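Local coordinates for protein gamma-glutamyltranspeptidase (Streptomyces lincolnensis, PDB 6J3A) that is an LmbA-like homologue of the gamma-glutamyltranspeptidases of the Ntn-hydrolase superfamily and is probably a transferase or hydrolase, its substrate not established, at residues M496-P501 with H512-V517; Q506-L511 with N537-S542; G531-P536 with N606-Q611; V559-D564 with G581-E586. All blocks are in the same frame, centred on the assembly; numbering follows the deposited sequence.

Interaction 1 of 4, residues M496-P501 with H512-V517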
loop_
_atom_site.group_PDB
_atom_site.type_symbol
_atom_site.label_atom_id
_atom_site.label_comp_id
_atom_site.label_asym_id
_atom_site.label_seq_id
_atom_site.Cartn_x
_atom_site.Cartn_y
_atom_site.Cartn_z
ATOM N N MET A 496 -6.235 -8.417 -17.099
ATOM C CA MET A 496 -5.551 -8.690 -15.824
ATOM C C MET A 496 -4.159 -9.263 -16.097
ATOM O O MET A 496 -3.981 -10.099 -16.985
ATOM C CB MET A 496 -6.384 -9.638 -14.932
ATOM C CG MET A 496 -5.853 -9.830 -13.514
ATOM S SD MET A 496 -7.007 -10.593 -12.334
ATOM C CE MET A 496 -7.248 -12.192 -13.110
ATOM N N ALA A 497 -3.178 -8.781 -15.345
ATOM C CA ALA A 497 -1.794 -9.229 -15.440
ATOM C C ALA A 497 -1.375 -9.536 -14.031
ATOM O O ALA A 497 -1.478 -8.680 -13.154
ATOM C CB ALA A 497 -0.907 -8.136 -16.020
ATOM N N PHE A 498 -0.888 -10.748 -13.817
ATOM C CA PHE A 498 -0.658 -11.238 -12.474
ATOM C C PHE A 498 0.429 -12.311 -12.409
ATOM O O PHE A 498 0.954 -12.772 -13.430
ATOM C CB PHE A 498 -1.992 -11.711 -11.855
ATOM C CG PHE A 498 -2.660 -12.833 -12.594
ATOM C CD1 PHE A 498 -3.285 -12.612 -13.814
ATOM C CD2 PHE A 498 -2.702 -14.114 -12.049
ATOM C CE1 PHE A 498 -3.919 -13.650 -14.488
ATOM C CE2 PHE A 498 -3.334 -15.156 -12.717
ATOM C CZ PHE A 498 -3.952 -14.920 -13.934
ATOM N N GLY A 499 0.790 -12.650 -11.179
ATOM C CA GLY A 499 1.760 -13.697 -10.912
ATOM C C GLY A 499 2.124 -13.792 -9.449
ATOM O O GLY A 499 1.557 -13.101 -8.602
ATOM N N THR A 500 3.063 -14.680 -9.166
ATOM C CA THR A 500 3.547 -14.913 -7.811
ATOM C C THR A 500 4.807 -15.752 -7.873
ATOM O O THR A 500 4.936 -16.603 -8.751
ATOM C CB THR A 500 2.523 -15.670 -6.918
ATOM O OG1 THR A 500 3.086 -15.909 -5.626
ATOM C CG2 THR A 500 2.120 -17.022 -7.496
ATOM N N PRO A 501 5.735 -15.535 -6.934
ATOM C CA PRO A 501 6.763 -16.527 -6.730
ATOM C C PRO A 501 6.210 -17.702 -5.928
ATOM O O PRO A 501 5.070 -17.667 -5.452
ATOM C CB PRO A 501 7.804 -15.768 -5.925
ATOM C CG PRO A 501 6.997 -14.847 -5.092
ATOM C CD PRO A 501 5.858 -14.425 -5.975
ATOM N N HIS A 512 -5.863 -20.763 -8.013
ATOM C CA HIS A 512 -6.851 -20.459 -6.969
ATOM C C HIS A 512 -7.247 -18.980 -7.062
ATOM O O HIS A 512 -8.439 -18.640 -7.091
ATOM C CB HIS A 512 -6.339 -20.826 -5.568
ATOM C CG HIS A 512 -5.691 -22.176 -5.501
ATOM N ND1 HIS A 512 -6.041 -23.203 -6.344
ATOM C CD2 HIS A 512 -4.700 -22.657 -4.716
ATOM C CE1 HIS A 512 -5.299 -24.262 -6.076
ATOM N NE2 HIS A 512 -4.476 -23.956 -5.091
ATOM N N PHE A 513 -6.243 -18.119 -7.169
ATOM C CA PHE A 513 -6.455 -16.679 -7.328
ATOM C C PHE A 513 -7.343 -16.326 -8.518
ATOM O O PHE A 513 -8.367 -15.664 -8.350
ATOM C CB PHE A 513 -5.107 -15.996 -7.487
ATOM C CG PHE A 513 -5.190 -14.579 -7.938
ATOM C CD1 PHE A 513 -5.610 -13.594 -7.070
ATOM C CD2 PHE A 513 -4.828 -14.228 -9.228
ATOM C CE1 PHE A 513 -5.672 -12.273 -7.478
ATOM C CE2 PHE A 513 -4.886 -12.912 -9.645
ATOM C CZ PHE A 513 -5.307 -11.931 -8.768
ATOM N N PHE A 514 -6.939 -16.767 -9.709
ATOM C CA PHE A 514 -7.670 -16.460 -10.940
ATOM C C PHE A 514 -9.123 -16.912 -10.900
ATOM O O PHE A 514 -10.000 -16.180 -11.353
ATOM C CB PHE A 514 -6.998 -17.082 -12.153
ATOM C CG PHE A 514 -7.831 -17.010 -13.406
ATOM C CD1 PHE A 514 -7.752 -15.901 -14.243
ATOM C CD2 PHE A 514 -8.692 -18.053 -13.744
ATOM C CE1 PHE A 514 -8.508 -15.837 -15.396
ATOM C CE2 PHE A 514 -9.455 -17.992 -14.892
ATOM C CZ PHE A 514 -9.364 -16.882 -15.721
ATOM N N LEU A 515 -9.374 -18.117 -10.393
ATOM C CA LEU A 515 -10.762 -18.578 -10.196
ATOM C C LEU A 515 -11.522 -17.701 -9.190
ATOM O O LEU A 515 -12.689 -17.339 -9.405
ATOM C CB LEU A 515 -10.818 -20.053 -9.764
ATOM C CG LEU A 515 -10.400 -21.103 -10.806
ATOM C CD1 LEU A 515 -10.507 -22.501 -10.221
ATOM C CD2 LEU A 515 -11.225 -21.021 -12.076
ATOM N N ALA A 516 -10.864 -17.349 -8.097
ATOM C CA ALA A 516 -11.478 -16.436 -7.145
ATOM C C ALA A 516 -11.847 -15.113 -7.820
ATOM O O ALA A 516 -12.971 -14.645 -7.662
ATOM C CB ALA A 516 -10.573 -16.213 -5.954
ATOM N N VAL A 517 -10.938 -14.541 -8.609
ATOM C CA VAL A 517 -11.237 -13.292 -9.328
ATOM C C VAL A 517 -12.495 -13.430 -10.197
ATOM O O VAL A 517 -13.339 -12.546 -10.224
ATOM C CB VAL A 517 -10.068 -12.823 -10.224
ATOM C CG1 VAL A 517 -10.473 -11.602 -11.051
ATOM C CG2 VAL A 517 -8.832 -12.498 -9.394
#
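Phe498 and Met496 of strand 493-499 pack against Phe513, Phe514 and Val517 of helix 506-519. This is a helix laid on a strand, consistent with the Ntn-hydrolase fold, where helices cover antiparallel sheets. The helix and strand segments run at 150° to each other. No hydrogen bond joins them.

Phe498 can be followed atom by atom. Phe498 CB sits 3.8 Å from Phe513 CE2. With chi1 at 61°, CG lies between the backbone N and the carbonyl carbon, and the ring is directed at the helix. CG touches the same Phe513 CE2. Phe498 CD2 comes closer, 3.5 Å from Phe513 CE2, and meets that ring at its edge. CE2 lies in the plane of the Phe513 ring. At the tip, Phe498 CZ stands 3.9 Å from Phe514 CD1. The Phe498 and Phe513 rings are oblique, their planes at 51°. With an alanine here, Phe513 CD2 and CE2 would probably lose their closest neighbour in the strand, Phe514 CD1 would keep only Met496 CE of this strand, and a gap would be likely between helix and strand.

Phe513 also touches Ala532 and Ile533 of helix 529-534. Met496 SD makes an oblique Met-aromatic contact with Phe513, 5.1 Å from the ring centroid. Met496 CE lies 3.9 Å from Phe514 CD1. Val517 approaches Met496 tip to tip, with Val517 CG1 3.8 Å from Met496 SD.

Interaction 2 of 4, residues Q506-L511 with N537-S542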
loop_
_atom_site.group_PDB
_atom_site.type_symbol
_atom_site.label_atom_id
_atom_site.label_comp_id
_atom_site.label_asym_id
_atom_site.label_seq_id
_atom_site.Cartn_x
_atom_site.Cartn_y
_atom_site.Cartn_z
ATOM N N GLN A 506 3.556 -21.896 -7.577
ATOM C CA GLN A 506 3.237 -20.727 -8.426
ATOM C C GLN A 506 1.916 -20.836 -9.188
ATOM O O GLN A 506 1.044 -19.977 -9.045
ATOM C CB GLN A 506 4.348 -20.460 -9.445
ATOM C CG GLN A 506 5.591 -19.802 -8.883
ATOM C CD GLN A 506 6.372 -19.008 -9.917
ATOM O OE1 GLN A 506 7.606 -18.946 -9.865
ATOM N NE2 GLN A 506 5.664 -18.376 -10.842
ATOM N N ASP A 507 1.786 -21.885 -10.001
ATOM C CA ASP A 507 0.555 -22.117 -10.764
ATOM C C ASP A 507 -0.497 -22.961 -10.031
ATOM O O ASP A 507 -1.453 -23.424 -10.658
ATOM C CB ASP A 507 0.856 -22.744 -12.134
ATOM C CG ASP A 507 1.159 -21.714 -13.209
ATOM O OD1 ASP A 507 0.715 -20.547 -13.110
ATOM O OD2 ASP A 507 1.840 -22.102 -14.181
ATOM N N GLN A 508 -0.321 -23.183 -8.732
ATOM C CA GLN A 508 -1.420 -23.641 -7.885
ATOM C C GLN A 508 -2.094 -22.395 -7.310
ATOM O O GLN A 508 -3.310 -22.176 -7.434
ATOM C CB GLN A 508 -0.913 -24.540 -6.755
ATOM C CG GLN A 508 -0.040 -25.704 -7.204
ATOM C CD GLN A 508 0.223 -26.691 -6.075
ATOM O OE1 GLN A 508 -0.719 -27.202 -5.453
ATOM N NE2 GLN A 508 1.504 -26.965 -5.797
ATOM N N TRP A 509 -1.272 -21.562 -6.696
ATOM C CA TRP A 509 -1.742 -20.349 -6.063
ATOM C C TRP A 509 -2.427 -19.433 -7.066
ATOM O O TRP A 509 -3.486 -18.883 -6.776
ATOM C CB TRP A 509 -0.573 -19.629 -5.387
ATOM C CG TRP A 509 -0.072 -20.287 -4.123
ATOM C CD1 TRP A 509 -0.760 -21.131 -3.277
ATOM C CD2 TRP A 509 1.214 -20.099 -3.536
ATOM N NE1 TRP A 509 0.044 -21.504 -2.220
ATOM C CE2 TRP A 509 1.255 -20.874 -2.347
ATOM C CE3 TRP A 509 2.350 -19.353 -3.903
ATOM C CZ2 TRP A 509 2.385 -20.928 -1.534
ATOM C CZ3 TRP A 509 3.463 -19.393 -3.090
ATOM C CH2 TRP A 509 3.478 -20.184 -1.919
ATOM N N GLN A 510 -1.825 -19.300 -8.244
ATOM C CA GLN A 510 -2.404 -18.496 -9.314
ATOM C C GLN A 510 -3.733 -19.050 -9.806
ATOM O O GLN A 510 -4.651 -18.274 -10.070
ATOM C CB GLN A 510 -1.443 -18.363 -10.496
ATOM C CG GLN A 510 -0.410 -17.282 -10.312
ATOM C CD GLN A 510 0.648 -17.303 -11.390
ATOM O OE1 GLN A 510 1.553 -18.158 -11.386
ATOM N NE2 GLN A 510 0.554 -16.355 -12.324
ATOM N N LEU A 511 -3.834 -20.375 -9.950
ATOM C CA LEU A 511 -5.110 -20.990 -10.317
ATOM C C LEU A 511 -6.186 -20.638 -9.297
ATOM O O LEU A 511 -7.288 -20.253 -9.675
ATOM C CB LEU A 511 -5.026 -22.511 -10.443
ATOM C CG LEU A 511 -6.409 -23.064 -10.860
ATOM C CD1 LEU A 511 -6.513 -23.184 -12.368
ATOM C CD2 LEU A 511 -6.755 -24.368 -10.165
ATOM N N ASN A 537 -5.487 -19.449 0.925
ATOM C CA ASN A 537 -4.937 -20.180 -0.211
ATOM C C ASN A 537 -4.326 -21.481 0.313
ATOM O O ASN A 537 -4.203 -21.676 1.529
ATOM C CB ASN A 537 -3.909 -19.303 -0.956
ATOM C CG ASN A 537 -3.838 -19.593 -2.454
ATOM O OD1 ASN A 537 -4.084 -20.697 -2.877
ATOM N ND2 ASN A 537 -3.499 -18.588 -3.251
ATOM N N TRP A 538 -3.996 -22.381 -0.612
ATOM C CA TRP A 538 -3.502 -23.722 -0.285
ATOM C C TRP A 538 -2.660 -24.254 -1.435
ATOM O O TRP A 538 -2.693 -23.708 -2.527
ATOM C CB TRP A 538 -4.680 -24.683 -0.039
ATOM C CG TRP A 538 -5.488 -24.968 -1.314
ATOM C CD1 TRP A 538 -5.349 -26.037 -2.161
ATOM C CD2 TRP A 538 -6.505 -24.140 -1.887
ATOM N NE1 TRP A 538 -6.227 -25.931 -3.216
ATOM C CE2 TRP A 538 -6.948 -24.778 -3.072
ATOM C CE3 TRP A 538 -7.093 -22.923 -1.514
ATOM C CZ2 TRP A 538 -7.948 -24.237 -3.886
ATOM C CZ3 TRP A 538 -8.100 -22.386 -2.324
ATOM C CH2 TRP A 538 -8.512 -23.043 -3.497
ATOM N N HIS A 539 -1.941 -25.343 -1.185
ATOM C CA HIS A 539 -1.199 -26.070 -2.231
ATOM C C HIS A 539 -1.061 -27.523 -1.848
ATOM O O HIS A 539 -1.211 -27.862 -0.677
ATOM C CB HIS A 539 0.198 -25.479 -2.440
ATOM C CG HIS A 539 1.165 -25.775 -1.330
ATOM N ND1 HIS A 539 2.184 -26.696 -1.452
ATOM C CD2 HIS A 539 1.278 -25.259 -0.085
ATOM C CE1 HIS A 539 2.879 -26.729 -0.330
ATOM N NE2 HIS A 539 2.348 -25.870 0.517
ATOM N N ASN A 540 -0.760 -28.369 -2.832
ATOM C CA ASN A 540 -0.342 -29.754 -2.567
ATOM C C ASN A 540 1.115 -29.982 -2.963
ATOM O O ASN A 540 1.691 -29.187 -3.713
ATOM C CB ASN A 540 -1.281 -30.758 -3.256
ATOM C CG ASN A 540 -0.983 -30.946 -4.734
ATOM O OD1 ASN A 540 -0.057 -31.665 -5.103
ATOM N ND2 ASN A 540 -1.799 -30.339 -5.584
ATOM N N ASP A 541 1.689 -31.073 -2.452
ATOM C CA ASP A 541 3.069 -31.482 -2.784
ATOM C C ASP A 541 3.131 -32.938 -3.260
ATOM O O ASP A 541 4.164 -33.602 -3.115
ATOM C CB ASP A 541 4.008 -31.309 -1.577
ATOM C CG ASP A 541 4.327 -29.861 -1.267
ATOM O OD1 ASP A 541 4.725 -29.094 -2.179
ATOM O OD2 ASP A 541 4.207 -29.510 -0.080
ATOM N N SER A 542 2.044 -33.421 -3.856
ATOM C CA SER A 542 1.954 -34.816 -4.299
ATOM C C SER A 542 2.410 -34.975 -5.754
ATOM O O SER A 542 1.647 -35.351 -6.632
ATOM C CB SER A 542 0.541 -35.358 -4.084
ATOM O OG SER A 542 0.517 -36.757 -4.263
HETATM O O HOH W 1 -3.133 -28.175 -4.672
#
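Gln508 of helix 506-519 joins its side-chain amide to the backbone of Asn540, at strand 538-540. Asn540 N donates to Gln508 OE1 over 2.9 Å, nearly straight at 169°, and tilted only a little from the plane of the side-chain carbonyl. Gln508 NE2 donates back to Asn540 O over 3.1 Å, with the acceptor close to the amide plane. One flat amide thus meets both polar atoms of one residue, much as a neighbouring strand would. The other side of that strand is bonded to strand 556-560, through His539 and Thr558. Gln508 reaches Asn540 because its chain is extended beyond CG.

Trp509 adds a second point of touch. Trp509 CD1 is 3.3 Å from Trp538 O, which lies at the edge of the indole, near its plane. Trp509 NE1 hydrogen-bonds to Glu586 OE2.

Further out, several groups hold these partners. Water 1 donates to Gln508 OE1 over 2.7 Å and accepts from Asn540 ND2. Asn540 OD1 accepts from Ser542 N over 3.0 Å on a lone pair, an Asx turn that fixes the Asn540 side chain. Gln508 NE2 has a further acceptor in Asp504 O.

The chemistry is that of a neutral group matched to a peptide. OE1 faces an N-H and NE2 faces carbonyls, so the amide can satisfy buried backbone atoms in this one orientation and brings no charge.

Interaction 3 of 4, residues G531-P536 with N606-Q611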
loop_
_atom_site.group_PDB
_atom_site.type_symbol
_atom_site.label_atom_id
_atom_site.label_comp_id
_atom_site.label_asym_id
_atom_site.label_seq_id
_atom_site.Cartn_x
_atom_site.Cartn_y
_atom_site.Cartn_z
ATOM N N GLY A 531 -9.404 -9.049 -2.400
ATOM C CA GLY A 531 -10.190 -10.049 -1.682
ATOM C C GLY A 531 -9.811 -11.455 -2.117
ATOM O O GLY A 531 -9.828 -12.393 -1.307
ATOM N N ALA A 532 -9.472 -11.595 -3.401
ATOM C CA ALA A 532 -8.991 -12.865 -3.946
ATOM C C ALA A 532 -7.605 -13.208 -3.397
ATOM O O ALA A 532 -7.355 -14.344 -3.016
ATOM C CB ALA A 532 -8.972 -12.830 -5.466
ATOM N N ILE A 533 -6.723 -12.215 -3.332
ATOM C CA ILE A 533 -5.392 -12.390 -2.749
ATOM C C ILE A 533 -5.435 -12.714 -1.256
ATOM O O ILE A 533 -4.772 -13.649 -0.814
ATOM C CB ILE A 533 -4.526 -11.139 -2.964
ATOM C CG1 ILE A 533 -4.190 -11.005 -4.458
ATOM C CG2 ILE A 533 -3.256 -11.220 -2.123
ATOM C CD1 ILE A 533 -3.367 -9.795 -4.840
ATOM N N ASP A 534 -6.168 -11.900 -0.491
ATOM C CA ASP A 534 -6.416 -12.141 0.944
ATOM C C ASP A 534 -6.988 -13.523 1.198
ATOM O O ASP A 534 -6.644 -14.147 2.195
ATOM C CB ASP A 534 -7.396 -11.116 1.539
ATOM C CG ASP A 534 -6.740 -9.783 1.904
ATOM O OD1 ASP A 534 -5.629 -9.459 1.423
ATOM O OD2 ASP A 534 -7.380 -9.037 2.677
ATOM N N ALA A 535 -7.850 -14.007 0.302
ATOM C CA ALA A 535 -8.518 -15.294 0.498
ATOM C C ALA A 535 -7.539 -16.384 0.957
ATOM O O ALA A 535 -6.405 -16.458 0.452
ATOM C CB ALA A 535 -9.232 -15.732 -0.768
ATOM N N PRO A 536 -7.968 -17.225 1.921
ATOM C CA PRO A 536 -7.179 -18.392 2.283
ATOM C C PRO A 536 -6.784 -19.181 1.050
ATOM O O PRO A 536 -7.639 -19.493 0.212
ATOM C CB PRO A 536 -8.128 -19.204 3.174
ATOM C CG PRO A 536 -9.009 -18.184 3.795
ATOM C CD PRO A 536 -9.196 -17.128 2.736
ATOM N N ASN A 606 -0.245 -8.985 -2.260
ATOM C CA ASN A 606 -0.211 -9.897 -1.123
ATOM C C ASN A 606 0.312 -9.232 0.152
ATOM O O ASN A 606 1.341 -8.556 0.105
ATOM C CB ASN A 606 0.668 -11.099 -1.464
ATOM C CG ASN A 606 1.054 -11.898 -0.243
ATOM O OD1 ASN A 606 0.212 -12.546 0.389
ATOM N ND2 ASN A 606 2.329 -11.837 0.114
ATOM N N PRO A 607 -0.390 -9.435 1.289
ATOM C CA PRO A 607 0.061 -8.882 2.558
ATOM C C PRO A 607 0.999 -9.793 3.367
ATOM O O PRO A 607 1.624 -9.327 4.320
ATOM C CB PRO A 607 -1.250 -8.683 3.307
ATOM C CG PRO A 607 -2.064 -9.852 2.879
ATOM C CD PRO A 607 -1.677 -10.141 1.456
ATOM N N ARG A 608 1.090 -11.065 2.986
ATOM C CA ARG A 608 1.833 -12.058 3.747
ATOM C C ARG A 608 3.325 -11.775 3.617
ATOM O O ARG A 608 3.825 -11.637 2.504
ATOM C CB ARG A 608 1.533 -13.469 3.243
ATOM C CG ARG A 608 0.065 -13.869 3.239
ATOM C CD ARG A 608 -0.141 -15.134 2.430
ATOM N NE ARG A 608 -1.545 -15.534 2.353
ATOM C CZ ARG A 608 -2.460 -14.992 1.551
ATOM N NH1 ARG A 608 -2.150 -13.990 0.724
ATOM N NH2 ARG A 608 -3.704 -15.463 1.570
ATOM N N GLY A 609 4.012 -11.674 4.760
ATOM C CA GLY A 609 5.441 -11.343 4.817
ATOM C C GLY A 609 5.728 -9.847 4.796
ATOM O O GLY A 609 6.875 -9.448 4.691
ATOM N N MET A 610 4.682 -9.030 4.929
ATOM C CA MET A 610 4.749 -7.555 4.874
ATOM C C MET A 610 5.837 -7.006 3.952
ATOM O O MET A 610 6.783 -6.349 4.390
ATOM C CB MET A 610 4.846 -6.918 6.273
ATOM C CG MET A 610 4.814 -7.862 7.444
ATOM S SD MET A 610 3.321 -8.842 7.649
ATOM C CE MET A 610 4.113 -10.150 8.594
ATOM N N GLN A 611 5.668 -7.270 2.667
ATOM C CA GLN A 611 6.694 -6.952 1.680
ATOM C C GLN A 611 6.091 -6.613 0.321
ATOM O O GLN A 611 6.409 -5.568 -0.259
ATOM C CB GLN A 611 7.660 -8.131 1.570
ATOM C CG GLN A 611 8.950 -7.840 0.829
ATOM C CD GLN A 611 9.780 -9.096 0.633
ATOM O OE1 GLN A 611 10.295 -9.344 -0.456
ATOM N NE2 GLN A 611 9.881 -9.918 1.682
#
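Arg608 takes hold of the carbonyl of Ile533, near the C-terminal end of helix 529-534. Hydrogen bonds come first. Arg608 NH1 lies 3.1 Å from Ile533 O and Arg608 NH2 lies 3.2 Å from the same Ile533 O, an end-on grip of one atom by two nitrogens. The oxygen lies close to the guanidinium plane. NH2 is in the plane of the Ile533 carbonyl, while NH1 stands above it. Arg608 NH1 also donates to Asn606 OD1 over 2.8 Å, again in the guanidinium plane, which helps to hold the group flat. An arm extended from CG to NE brings the guanidinium this far. From the second subunit, Arg524 bonds to Met610 O.

One charge pair backs these bonds: Arg608 NE forms a salt bridge with Glu560. A leucine at Arg608 would probably leave Ile533 O and Asn606 OD1 short of donors and Glu560 without this positive mate.

Apolar contacts fill the rest. Ile533 CG2 rests 3.5 Å from Asn606 CA and touches Pro607 CD.

The loop is built on two turns. Asn606 OD1 accepts from Arg608 N over 3.1 Å, an Asx turn. A type II beta turn from Pro607 to Met610 overlaps it, with Gly609 at its third position, where positive phi is usual.

Interaction 4 of 4, residues V559-D564 with G581-E586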
loop_
_atom_site.group_PDB
_atom_site.type_symbol
_atom_site.label_atom_id
_atom_site.label_comp_id
_atom_site.label_asym_id
_atom_site.label_seq_id
_atom_site.Cartn_x
_atom_site.Cartn_y
_atom_site.Cartn_z
ATOM N N VAL A 559 -2.982 -26.174 3.836
ATOM C CA VAL A 559 -3.914 -25.031 3.918
ATOM C C VAL A 559 -3.468 -24.013 4.969
ATOM O O VAL A 559 -2.794 -24.372 5.941
ATOM C CB VAL A 559 -5.373 -25.460 4.229
ATOM C CG1 VAL A 559 -5.899 -26.384 3.139
ATOM C CG2 VAL A 559 -5.507 -26.116 5.603
ATOM N N GLU A 560 -3.860 -22.753 4.775
ATOM C CA GLU A 560 -3.635 -21.709 5.775
ATOM C C GLU A 560 -4.558 -21.942 6.962
ATOM O O GLU A 560 -5.656 -22.475 6.815
ATOM C CB GLU A 560 -3.870 -20.314 5.195
ATOM C CG GLU A 560 -2.825 -19.891 4.183
ATOM C CD GLU A 560 -3.002 -18.467 3.690
ATOM O OE1 GLU A 560 -2.042 -17.681 3.795
ATOM O OE2 GLU A 560 -4.086 -18.115 3.181
ATOM N N ALA A 561 -4.106 -21.519 8.138
ATOM C CA ALA A 561 -4.873 -21.688 9.374
ATOM C C ALA A 561 -6.213 -20.966 9.366
ATOM O O ALA A 561 -7.089 -21.333 10.142
ATOM C CB ALA A 561 -4.055 -21.241 10.583
ATOM N N ARG A 562 -6.374 -19.959 8.503
ATOM C CA ARG A 562 -7.613 -19.148 8.455
ATOM C C ARG A 562 -8.631 -19.674 7.454
ATOM O O ARG A 562 -9.713 -19.107 7.345
ATOM C CB ARG A 562 -7.362 -17.633 8.259
ATOM C CG ARG A 562 -6.043 -17.251 7.616
ATOM C CD ARG A 562 -5.771 -15.761 7.666
ATOM N NE ARG A 562 -6.540 -15.059 6.660
ATOM C CZ ARG A 562 -6.289 -15.051 5.351
ATOM N NH1 ARG A 562 -5.261 -15.708 4.815
ATOM N NH2 ARG A 562 -7.101 -14.362 4.567
ATOM N N MET A 563 -8.302 -20.753 6.739
ATOM C CA MET A 563 -9.320 -21.552 6.056
ATOM C C MET A 563 -10.224 -22.191 7.119
ATOM O O MET A 563 -9.754 -22.527 8.208
ATOM C CB MET A 563 -8.665 -22.629 5.187
ATOM C CG MET A 563 -9.643 -23.480 4.379
ATOM S SD MET A 563 -8.881 -24.322 2.968
ATOM C CE MET A 563 -8.699 -22.959 1.822
ATOM N N ASP A 564 -11.512 -22.333 6.805
ATOM C CA ASP A 564 -12.501 -22.922 7.718
ATOM C C ASP A 564 -12.000 -24.282 8.226
ATOM O O ASP A 564 -11.591 -25.109 7.409
ATOM C CB ASP A 564 -13.843 -23.086 6.997
ATOM N N GLY A 581 -0.802 -24.971 7.852
ATOM C CA GLY A 581 0.251 -23.961 7.894
ATOM C C GLY A 581 -0.206 -22.682 8.574
ATOM O O GLY A 581 -1.382 -22.559 8.944
ATOM N N PRO A 582 0.711 -21.707 8.730
ATOM C CA PRO A 582 0.333 -20.487 9.434
ATOM C C PRO A 582 -0.709 -19.655 8.676
ATOM O O PRO A 582 -0.773 -19.734 7.444
ATOM C CB PRO A 582 1.655 -19.709 9.562
ATOM C CG PRO A 582 2.724 -20.680 9.237
ATOM C CD PRO A 582 2.114 -21.667 8.293
ATOM N N PRO A 583 -1.493 -18.840 9.409
ATOM C CA PRO A 583 -2.634 -18.119 8.840
ATOM C C PRO A 583 -2.300 -17.313 7.587
ATOM O O PRO A 583 -3.078 -17.303 6.640
ATOM C CB PRO A 583 -3.052 -17.153 9.962
ATOM C CG PRO A 583 -2.311 -17.565 11.181
ATOM C CD PRO A 583 -1.102 -18.303 10.727
ATOM N N TRP A 584 -1.149 -16.648 7.601
ATOM C CA TRP A 584 -0.745 -15.758 6.511
ATOM C C TRP A 584 0.559 -16.237 5.891
ATOM O O TRP A 584 1.601 -15.604 6.065
ATOM C CB TRP A 584 -0.604 -14.330 7.051
ATOM C CG TRP A 584 -1.900 -13.749 7.523
ATOM C CD1 TRP A 584 -2.351 -13.699 8.804
ATOM C CD2 TRP A 584 -2.922 -13.150 6.710
ATOM N NE1 TRP A 584 -3.590 -13.094 8.850
ATOM C CE2 TRP A 584 -3.963 -12.748 7.579
ATOM C CE3 TRP A 584 -3.056 -12.915 5.336
ATOM C CZ2 TRP A 584 -5.123 -12.121 7.122
ATOM C CZ3 TRP A 584 -4.208 -12.294 4.876
ATOM C CH2 TRP A 584 -5.228 -11.898 5.769
ATOM N N SER A 585 0.469 -17.349 5.158
ATOM C CA SER A 585 1.640 -18.126 4.673
ATOM C C SER A 585 1.613 -18.638 3.222
ATOM O O SER A 585 2.661 -19.039 2.713
ATOM C CB SER A 585 1.832 -19.354 5.566
ATOM O OG SER A 585 0.691 -20.204 5.506
ATOM N N GLU A 586 0.452 -18.628 2.563
ATOM C CA GLU A 586 0.274 -19.216 1.220
ATOM C C GLU A 586 0.041 -18.122 0.186
ATOM O O GLU A 586 -0.976 -17.445 0.228
ATOM C CB GLU A 586 -0.916 -20.179 1.198
ATOM C CG GLU A 586 -0.768 -21.410 2.080
ATOM C CD GLU A 586 0.220 -22.406 1.523
ATOM O OE1 GLU A 586 1.065 -22.905 2.310
ATOM O OE2 GLU A 586 0.148 -22.669 0.295
#
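Arg562 lies flat on Trp584, and this stack is one of several ties between segments 559-564 and 581-586. The guanidinium and indole planes are 9° apart. Arg562 CZ stands 3.5 Å from the centroid of the Trp584 six-membered ring, a cation-pi contact over the face. Nearer the backbone, Arg562 CD makes a CH-pi contact over the five-membered ring. A bend at chi3 (-78°) lays the arginine across the indole. Phe2 of the second subunit also stacks on Trp584.

One backbone bond is clear: Gly581 N donates to Val559 O over 2.8 Å. Strands 556-560 and 577-581 are parallel neighbours, with helix 565-573 between them in the chain: a beta-alpha-beta unit. The first strand leads into a type I beta turn from Glu560 to Met563, which brings Arg562 over the other segment.

Polar side chains add further bonds. Glu560 OE1 accepts from Ser585 N over 2.9 Å, on its anti lone pair. Glu586 N meets the same Glu560 OE1 over 2.9 Å, from above the carboxylate plane. Glu560 OE1 also pairs with Arg608, and OE2 accepts from Asn537 N. Arg562 NH1 reaches Pro583 O over 3.3 Å along an almost straight line (174°), and forms a salt bridge with Glu560 OE2 at 3.1 Å. Arg562 NH2 probably bonds to Asp534 O, though their very short separation makes the detail doubtful.

Among apolar contacts, Ala561 CB lies 4.1 Å from Pro583 CG, and Glu560 and Glu586 slide past each other at CG.

In the fold
The four contacts form one connected region in the C-terminal part of the chain. Interactions 1 and 2 share helix 506-519, and their centres are 11 Å apart. Along the chain their segments alternate. Helix 529-534 follows and carries one side of interaction 3, packing on Phe513 of interaction 1. Strands 538-540 and 556-560, of interactions 2 and 4, adjoin in a small mixed sheet. Both segments of interaction 4 fall between those of interaction 3. The Arg608-Glu560 salt bridge joins interactions 3 and 4, and the probable Trp509-Glu586 hydrogen bond joins 2 and 4. Thus the two helices and the small sheet are held as one unit, whose outer loops meet the second subunit.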